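Local coordinates for protein probable ATP-dependent kinase TDA10 (Saccharomyces cerevisiae, PDB 1ODF) that is probably an ATP-dependent kinase of still unknown specificity, with a P-loop nucleotide-binding fold closely resembling that of bacterial pantothenate kinase, at residues P21-E25 with T26-C30; Y52-L55 with M56-G60; K234-T237 with D238-H242. All blocks are in the same frame, centred on the assembly; numbering follows the deposited sequence.

Contact 1: residues P21-E25 with T26-C30; sequences PEWFE and TGNKC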
# COMPACT_ATOMS: atom_id res chain seq x y z
N PRO A 21 10.23 -10.24 17.41
CA PRO A 21 10.44 -11.10 18.57
C PRO A 21 9.91 -10.43 19.85
O PRO A 21 9.34 -11.10 20.72
CB PRO A 21 11.95 -11.29 18.59
CG PRO A 21 12.30 -11.25 17.11
CD PRO A 21 11.49 -10.06 16.66
N GLU A 22 10.09 -9.12 19.94
CA GLU A 22 9.61 -8.37 21.09
C GLU A 22 8.08 -8.38 21.16
O GLU A 22 7.49 -8.32 22.24
CB GLU A 22 10.15 -6.93 21.06
CG GLU A 22 11.58 -6.82 21.60
CD GLU A 22 12.18 -5.43 21.47
OE1 GLU A 22 11.42 -4.44 21.41
OE2 GLU A 22 13.43 -5.32 21.45
N TRP A 23 7.43 -8.44 20.00
CA TRP A 23 5.98 -8.51 19.98
C TRP A 23 5.53 -9.90 20.47
O TRP A 23 4.58 -10.02 21.24
CB TRP A 23 5.45 -8.27 18.56
CG TRP A 23 4.05 -8.78 18.35
CD1 TRP A 23 3.68 -9.92 17.68
CD2 TRP A 23 2.83 -8.17 18.79
NE1 TRP A 23 2.31 -10.06 17.67
CE2 TRP A 23 1.76 -8.99 18.34
CE3 TRP A 23 2.54 -7.00 19.51
CZ2 TRP A 23 0.42 -8.68 18.60
CZ3 TRP A 23 1.21 -6.69 19.77
CH2 TRP A 23 0.16 -7.53 19.31
N PHE A 24 6.22 -10.95 20.02
CA PHE A 24 5.89 -12.31 20.42
C PHE A 24 6.15 -12.54 21.92
O PHE A 24 5.46 -13.32 22.57
CB PHE A 24 6.68 -13.32 19.58
CG PHE A 24 6.16 -13.44 18.16
CD1 PHE A 24 7.04 -13.69 17.11
CD2 PHE A 24 4.80 -13.33 17.89
CE1 PHE A 24 6.56 -13.82 15.79
CE2 PHE A 24 4.32 -13.45 16.58
CZ PHE A 24 5.19 -13.70 15.53
N GLU A 25 7.13 -11.83 22.47
CA GLU A 25 7.43 -11.96 23.89
C GLU A 25 6.25 -11.50 24.74
O GLU A 25 6.21 -11.76 25.94
CB GLU A 25 8.65 -11.12 24.26
CG GLU A 25 9.92 -11.47 23.52
CD GLU A 25 11.10 -10.65 24.01
OE1 GLU A 25 10.94 -9.41 24.17
OE2 GLU A 25 12.18 -11.24 24.22
N THR A 26 5.31 -10.79 24.12
CA THR A 26 4.13 -10.27 24.83
C THR A 26 3.03 -11.34 24.98
O THR A 26 2.12 -11.19 25.81
CB THR A 26 3.53 -9.03 24.09
OG1 THR A 26 2.93 -9.44 22.85
CG2 THR A 26 4.62 -7.98 23.81
N GLY A 27 3.10 -12.39 24.18
CA GLY A 27 2.11 -13.44 24.25
C GLY A 27 0.80 -13.10 23.55
O GLY A 27 -0.15 -13.90 23.58
N ASN A 28 0.74 -11.93 22.91
CA ASN A 28 -0.46 -11.50 22.20
C ASN A 28 -0.89 -12.49 21.13
O ASN A 28 -0.10 -12.86 20.27
CB ASN A 28 -0.24 -10.13 21.55
CG ASN A 28 -0.54 -8.98 22.48
OD1 ASN A 28 -1.70 -8.68 22.76
ND2 ASN A 28 0.50 -8.34 22.98
N LYS A 29 -2.15 -12.91 21.18
CA LYS A 29 -2.68 -13.85 20.20
C LYS A 29 -3.29 -13.15 18.99
O LYS A 29 -3.48 -13.77 17.94
CB LYS A 29 -3.73 -14.75 20.84
CG LYS A 29 -3.17 -15.93 21.61
CD LYS A 29 -4.30 -16.91 21.93
CE LYS A 29 -3.80 -18.14 22.66
NZ LYS A 29 -2.95 -19.01 21.80
N CYS A 30 -3.60 -11.86 19.12
CA CYS A 30 -4.17 -11.10 18.01
C CYS A 30 -3.11 -10.97 16.91
O CYS A 30 -1.92 -11.13 17.17
CB CYS A 30 -4.61 -9.72 18.48
SG CYS A 30 -3.26 -8.64 19.05
O HOH W 1 0.69 -12.34 16.55
O HOH W 2 2.50 -12.04 20.28

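Contact 2: residues Y52-L55 with M56-G60; sequences YNHL and MEKYG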
# COMPACT_ATOMS: atom_id res chain seq x y z
N TYR A 52 8.33 -11.13 3.49
CA TYR A 52 7.38 -12.23 3.58
C TYR A 52 8.19 -13.52 3.60
O TYR A 52 8.06 -14.33 4.52
CB TYR A 52 6.46 -12.25 2.36
CG TYR A 52 5.44 -13.38 2.34
CD1 TYR A 52 5.23 -14.12 1.19
CD2 TYR A 52 4.66 -13.67 3.46
CE1 TYR A 52 4.26 -15.13 1.14
CE2 TYR A 52 3.69 -14.67 3.43
CZ TYR A 52 3.50 -15.40 2.26
OH TYR A 52 2.54 -16.39 2.20
N ASN A 53 9.04 -13.70 2.60
CA ASN A 53 9.86 -14.90 2.52
C ASN A 53 10.76 -15.06 3.73
O ASN A 53 10.91 -16.16 4.26
CB ASN A 53 10.70 -14.90 1.24
CG ASN A 53 9.85 -15.07 -0.01
OD1 ASN A 53 8.92 -15.88 -0.04
ND2 ASN A 53 10.17 -14.30 -1.05
N HIS A 54 11.36 -13.95 4.15
CA HIS A 54 12.25 -13.94 5.32
C HIS A 54 11.53 -14.54 6.53
O HIS A 54 12.07 -15.41 7.21
CB HIS A 54 12.67 -12.49 5.61
CG HIS A 54 13.57 -12.33 6.80
ND1 HIS A 54 14.88 -12.75 6.80
CD2 HIS A 54 13.35 -11.74 8.00
CE1 HIS A 54 15.44 -12.42 7.96
NE2 HIS A 54 14.54 -11.81 8.70
N LEU A 55 10.31 -14.07 6.79
CA LEU A 55 9.51 -14.54 7.92
C LEU A 55 9.02 -15.98 7.75
O LEU A 55 8.92 -16.73 8.72
CB LEU A 55 8.31 -13.60 8.12
CG LEU A 55 8.70 -12.16 8.50
CD1 LEU A 55 7.47 -11.26 8.56
CD2 LEU A 55 9.43 -12.18 9.84
N MET A 56 8.72 -16.34 6.51
CA MET A 56 8.25 -17.68 6.18
C MET A 56 9.37 -18.66 6.48
O MET A 56 9.12 -19.78 6.92
CB MET A 56 7.91 -17.76 4.70
CG MET A 56 6.68 -16.97 4.31
SD MET A 56 5.22 -18.02 4.22
CE MET A 56 5.27 -18.45 2.46
N GLU A 57 10.60 -18.24 6.24
CA GLU A 57 11.75 -19.09 6.49
C GLU A 57 12.12 -19.11 7.97
O GLU A 57 12.47 -20.15 8.50
CB GLU A 57 12.96 -18.62 5.68
CG GLU A 57 12.75 -18.70 4.17
CD GLU A 57 13.99 -18.28 3.40
OE1 GLU A 57 14.46 -17.14 3.61
OE2 GLU A 57 14.48 -19.08 2.57
N LYS A 58 12.04 -17.96 8.62
CA LYS A 58 12.38 -17.87 10.03
C LYS A 58 11.39 -18.61 10.92
O LYS A 58 11.77 -19.47 11.71
CB LYS A 58 12.45 -16.41 10.47
CG LYS A 58 13.58 -15.60 9.85
CD LYS A 58 14.54 -15.08 10.93
CE LYS A 58 13.80 -14.25 11.97
NZ LYS A 58 14.67 -13.91 13.13
N TYR A 59 10.10 -18.29 10.79
CA TYR A 59 9.07 -18.90 11.62
C TYR A 59 8.35 -20.09 11.00
O TYR A 59 7.68 -20.86 11.70
CB TYR A 59 8.07 -17.83 12.03
CG TYR A 59 8.71 -16.70 12.81
CD1 TYR A 59 9.17 -15.55 12.17
CD2 TYR A 59 8.91 -16.82 14.19
CE1 TYR A 59 9.83 -14.54 12.89
CE2 TYR A 59 9.57 -15.83 14.91
CZ TYR A 59 10.03 -14.69 14.27
OH TYR A 59 10.68 -13.72 15.00
N GLY A 60 8.50 -20.25 9.69
CA GLY A 60 7.88 -21.35 8.99
C GLY A 60 6.61 -21.91 9.61
O GLY A 60 5.55 -21.27 9.55

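Contact 3: residues K234-T237 with D238-H242; sequences KGMT and DEQVH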
# COMPACT_ATOMS: atom_id res chain seq x y z
N LYS A 234 5.27 -2.27 -26.99
CA LYS A 234 3.96 -1.81 -26.54
C LYS A 234 4.09 -1.17 -25.16
O LYS A 234 4.82 -1.65 -24.30
CB LYS A 234 2.96 -2.98 -26.50
CG LYS A 234 2.51 -3.44 -27.89
CD LYS A 234 1.43 -4.51 -27.84
CE LYS A 234 1.97 -5.85 -27.34
NZ LYS A 234 0.98 -6.95 -27.53
N GLY A 235 3.37 -0.06 -24.98
CA GLY A 235 3.41 0.66 -23.72
C GLY A 235 2.93 2.09 -23.93
O GLY A 235 2.53 2.46 -25.03
N MET A 236 2.97 2.90 -22.87
CA MET A 236 2.53 4.28 -22.98
C MET A 236 3.62 5.17 -23.55
O MET A 236 4.81 4.87 -23.39
CB MET A 236 2.14 4.83 -21.60
CG MET A 236 0.91 4.21 -20.96
SD MET A 236 0.65 4.83 -19.26
CE MET A 236 1.88 3.85 -18.33
N THR A 237 3.22 6.24 -24.22
CA THR A 237 4.18 7.20 -24.76
C THR A 237 4.58 8.00 -23.52
O THR A 237 3.87 7.96 -22.51
CB THR A 237 3.56 8.17 -25.80
OG1 THR A 237 2.57 8.99 -25.18
CG2 THR A 237 2.92 7.39 -26.94
N ASP A 238 5.70 8.71 -23.58
CA ASP A 238 6.12 9.50 -22.44
C ASP A 238 4.99 10.41 -21.99
O ASP A 238 4.76 10.59 -20.80
CB ASP A 238 7.36 10.33 -22.78
CG ASP A 238 8.54 9.47 -23.22
OD1 ASP A 238 8.67 8.32 -22.74
OD2 ASP A 238 9.34 9.96 -24.05
N GLU A 239 4.28 10.98 -22.96
CA GLU A 239 3.17 11.87 -22.67
C GLU A 239 2.12 11.14 -21.84
O GLU A 239 1.56 11.70 -20.89
CB GLU A 239 2.54 12.38 -23.97
CG GLU A 239 1.34 13.32 -23.79
CD GLU A 239 0.92 14.00 -25.09
OE1 GLU A 239 0.67 13.29 -26.09
OE2 GLU A 239 0.82 15.25 -25.11
N GLN A 240 1.86 9.88 -22.19
CA GLN A 240 0.87 9.08 -21.49
C GLN A 240 1.37 8.70 -20.11
O GLN A 240 0.60 8.65 -19.15
CB GLN A 240 0.55 7.80 -22.28
CG GLN A 240 0.08 8.05 -23.69
CD GLN A 240 -0.44 6.80 -24.34
OE1 GLN A 240 0.20 5.74 -24.28
NE2 GLN A 240 -1.60 6.90 -24.99
N VAL A 241 2.67 8.41 -20.01
CA VAL A 241 3.25 8.05 -18.73
C VAL A 241 3.09 9.25 -17.80
O VAL A 241 2.83 9.09 -16.61
CB VAL A 241 4.74 7.67 -18.87
CG1 VAL A 241 5.37 7.48 -17.50
CG2 VAL A 241 4.87 6.40 -19.68
N HIS A 242 3.23 10.45 -18.35
CA HIS A 242 3.07 11.65 -17.54
C HIS A 242 1.63 11.77 -17.11
O HIS A 242 1.34 12.13 -15.97
CB HIS A 242 3.49 12.90 -18.31
CG HIS A 242 4.90 13.32 -18.03
ND1 HIS A 242 5.99 12.63 -18.50
CD2 HIS A 242 5.39 14.32 -17.26
CE1 HIS A 242 7.10 13.18 -18.03
NE2 HIS A 242 6.76 14.21 -17.27

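Contact 1: residues P21-E25 with T26-C30
The indole of Trp23 has one face laid against Asn28, whose CB sits 3.4 Å from Trp23 CZ2 and whose amide runs nearly parallel to the ring, the two planes 8° apart. Thr26 OG1 and a water lie over the rim of the same face; a second water and Cys30 O are at the edge, in the ring plane. Cys30 also meets the edge through SG, 3.6 Å from Trp23 CH2, a sulfur-aromatic contact. At the C-terminal end of helix 8-24 the chain makes a type I beta turn from Phe24 to Gly27, with Gly27 N hydrogen-bonded to Phe24 O at 3.0 Å and Gly27 taking a positive phi of 79° as the chain leaves helical geometry. The indole reaches the outgoing loop because its CG stands anti to the backbone N (chi1 160°), which brings the ring beside Asn28 and Cys30. Trp23 O takes a hydrogen bond from Thr26 N at 3.1 Å. The water over the face donates to Trp23 O and Asn28 O, and the one at the edge joins Trp23 NE1 to Cys30 O. Beyond the turn, Lys203 and Ile268 in other loops touch the indole, and Phe24 meets Tyr59 edge-to-face. The Asn28 amide is held flat by its own bond, ND2 giving a hydrogen to Thr26 OG1 at 2.7 Å, with the hydroxyl close to the amide plane.

Contact 2: residues Y52-L55 with M56-G60
Tyr52 and His54 both hold CG anti to the backbone N (chi1 179° in each), which holds the rings out from helix 44-59 where residues four places on can lie over them. In Met56, chi1 of -69° puts CG anti to the carbonyl carbon and over the tyrosine face, 3.9 Å from the Tyr52 centroid, in a CH-pi contact. Bends at chi2 and chi3 then bring SD obliquely over the same ring, a Met-aromatic contact, and CE to 3.5 Å from Tyr52 CZ. Lys58 CG, again set by chi1, lies over the centre of the imidazole, 4.1 Å from the His54 centroid, in a second CH-pi contact. Leu55 runs alongside Tyr59, its CD2 3.9 Å from Tyr59 CE1. Beneath these pairs runs the alpha-helical ladder, from Met56 N to Tyr52 O at 2.9 Å up to Tyr59 N on Leu55 O at 2.8 Å; Gly60, with positive phi, then leaves the helix. The helix is the one that follows the predicted ATP-binding P-loop. His54 NE2 is hydrogen-bonded to Asp17 of helix 8-24, whose Ile20 also touches Leu55 and Tyr59, while Tyr52 and Leu55 pack on strand 155-160 of the central sheet.

Contact 3: residues K234-T237 with D238-H242
Thr237 and Gln240 exchange hydrogen bonds in a capping box that starts helix 238-246. Thr237, at the N-cap, accepts Gln240 N on its OG1 at 3.2 Å, and Gln240 OE1 returns the bond by taking Thr237 N at 3.1 Å. The hydroxyl meets the first helical turn because chi1 of 65° places OG1 between the backbone N and the carbonyl carbon. At the glutamine oxygen, Thr237 N lies tilted 30° from the carbonyl plane. Among backbone bonds, Val241 N reaches Thr237 O at 2.8 Å with an N-H...O angle of 157°, the first full helical bond, whereas Gln240 N makes a weak one to the same oxygen.

Apolar packing comes from Met236, just ahead of the cap. Its CB touches Gln240 CB at 3.4 Å and Val241 CG2 at 3.7 Å, with its chain crossing that of Val241 at about a right angle; SD follows on beside the Gln240 carbonyl. With CG, SD and CE gone, as in an alanine, the flank of Val241 and the Gln240 carbonyl would probably lose the cover that the methionine gives.

Helix 216-232 lies against this corner: Met236 and Val241 touch its Arg221, Met236 N is hydrogen-bonded to Glu225, and Asp238 OD1 is hydrogen-bonded to His226. The loop from that helix is thus fastened back on it as helix 238-246 sets off, and His242, one turn in, stacks its ring on Tyr218.

From the N terminus, the chain leaves helix 8-24 through the turn of contact 1 and enters strand 32-37; contact 2 then forms the last turns of helix 44-59, beyond the predicted P-loop. All three contacts are local and follow in series, so none nests or crosses. Contacts 1 and 2 have centres about 17 Å apart and touch: Pro21 CG lies 3.6 Å from Tyr59 OH, joining the C-terminal ends of two helices. Contact 3 comes much later, at the corner between helices 216-232 and 238-246. It lies across the chain's centre from contact 1, their centres about 47 Å apart, and about 26 Å from contact 2 between nearest atoms.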